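Local coordinates for putative ABC transporter, periplasmic binding protein, amino acid (PDB 2YJP) that probably serves as the solute receptor of an ABC transporter, binding L-cysteine between its two lobes for uptake by the gonococcus, at residues 256-259 / 260-264. The protein carries 1 engineered substitution. Sequence-based numbering, arbitrary orientation.
Sequences GEIA and AMKKD
I258 and K262, one helical turn apart, meet on helix 248-264: the methyl CG2 of I258 touches CE of K262 at 3.6 Å, where the two side chains pass each other at a slant. With CG1 of I258 beside the backbone nitrogen (chi1 -65°), CG2 falls anti to it and faces the lysine, while the other branch ends in CD1, 4.5 Å from SD of M261. One isoleucine is thus flanked by two residues of the next turn, a loose apolar touch on one branch and a close one on the other. K262 is extended from CG to NZ, and its methylene CG packs 3.4 Å from the carbonyl O of I258. The ammonium group, still beside CG2, hydrogen-bonds the carbonyl O of P140 and a main-chain O of E291, the C-terminal residue. M261 also runs extended beyond CG, its CG 3.3 Å from O of E257, and together with E257 it touches L88 on helix 80-93. Underneath, regular i to i+4 backbone bonds join the turns, from A260 N to G256 O (3.0 Å) through K263 N to A259 O (3.2 Å). At the end of this stretch D264 forms a salt bridge with R266, the first residue of helix 266-274. The chemistry is that of an amphipathic helix far from the cysteine pocket: I258 and M261 are buried, whereas K262 brings the last methylene of its chain against the isoleucine methyl and spends its charge on main-chain oxygens, tying the helix to the chain terminus.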
loop_
_atom_site.group_PDB
_atom_site.type_symbol
_atom_site.label_atom_id
_atom_site.label_comp_id
_atom_site.label_asym_id
_atom_site.label_seq_id
_atom_site.Cartn_x
_atom_site.Cartn_y
_atom_site.Cartn_z
ATOM N N GLY A 256 15.060 -13.209 -2.527
ATOM C CA GLY A 256 15.565 -14.182 -1.589
ATOM C C GLY A 256 15.138 -13.832 -0.162
ATOM O O GLY A 256 14.752 -14.691 0.622
ATOM N N GLU A 257 15.200 -12.551 0.159
ATOM C CA GLU A 257 14.699 -12.073 1.455
ATOM C C GLU A 257 13.216 -12.294 1.697
ATOM O O GLU A 257 12.865 -12.734 2.784
ATOM C CB GLU A 257 14.983 -10.605 1.612
ATOM C CG GLU A 257 16.422 -10.293 1.824
ATOM C CD GLU A 257 16.852 -10.682 3.209
ATOM O OE1 GLU A 257 16.135 -10.273 4.162
ATOM O OE2 GLU A 257 17.874 -11.413 3.349
ATOM N N ILE A 258 12.367 -11.980 0.711
ATOM C CA ILE A 258 10.936 -12.217 0.837
ATOM C C ILE A 258 10.636 -13.697 1.039
ATOM O O ILE A 258 9.827 -14.047 1.893
ATOM C CB ILE A 258 10.122 -11.669 -0.362
ATOM C CG1 ILE A 258 10.219 -10.134 -0.412
ATOM C CG2 ILE A 258 8.632 -12.118 -0.299
ATOM C CD1 ILE A 258 9.743 -9.371 0.873
ATOM N N ALA A 259 11.312 -14.542 0.254
ATOM C CA ALA A 259 11.077 -15.985 0.225
ATOM C C ALA A 259 11.426 -16.502 1.595
ATOM O O ALA A 259 10.694 -17.335 2.163
ATOM C CB ALA A 259 11.958 -16.685 -0.863
ATOM N N ALA A 260 12.560 -16.010 2.118
ATOM C CA ALA A 260 13.064 -16.488 3.419
ATOM C C ALA A 260 12.113 -16.047 4.531
ATOM O O ALA A 260 11.895 -16.809 5.478
ATOM C CB ALA A 260 14.500 -16.030 3.713
ATOM N N MET A 261 11.532 -14.863 4.381
ATOM C CA MET A 261 10.594 -14.337 5.394
ATOM C C MET A 261 9.265 -15.068 5.469
ATOM O O MET A 261 8.679 -15.165 6.561
ATOM C CB MET A 261 10.336 -12.854 5.215
ATOM C CG MET A 261 11.466 -11.997 5.673
ATOM S SD MET A 261 11.140 -10.340 5.037
ATOM C CE MET A 261 12.042 -9.340 6.124
ATOM N N LYS A 262 8.805 -15.545 4.308
ATOM C CA LYS A 262 7.674 -16.486 4.210
ATOM C C LYS A 262 7.975 -17.802 4.925
ATOM O O LYS A 262 7.137 -18.336 5.621
ATOM C CB LYS A 262 7.300 -16.723 2.742
ATOM C CG LYS A 262 6.722 -15.474 2.058
ATOM C CD LYS A 262 6.478 -15.728 0.585
ATOM C CE LYS A 262 5.870 -14.483 -0.093
ATOM N NZ LYS A 262 5.783 -14.726 -1.605
ATOM N N LYS A 263 9.184 -18.309 4.778
ATOM C CA LYS A 263 9.511 -19.638 5.288
ATOM C C LYS A 263 9.781 -19.633 6.780
ATOM O O LYS A 263 9.384 -20.554 7.468
ATOM C CB LYS A 263 10.717 -20.245 4.544
ATOM C CG LYS A 263 10.356 -21.087 3.288
ATOM C CD LYS A 263 11.626 -21.514 2.489
ATOM C CE LYS A 263 11.548 -22.970 2.007
ATOM N NZ LYS A 263 12.875 -23.688 1.803
ATOM N N ASP A 264 10.452 -18.592 7.275
ATOM C CA ASP A 264 10.897 -18.541 8.662
ATOM C C ASP A 264 9.996 -17.812 9.669
ATOM O O ASP A 264 10.369 -17.670 10.820
ATOM C CB ASP A 264 12.353 -18.029 8.762
ATOM C CG ASP A 264 12.510 -16.497 8.449
ATOM O OD1 ASP A 264 11.772 -15.592 8.635
ATOM O OD2 ASP A 264 13.453 -16.052 7.943
#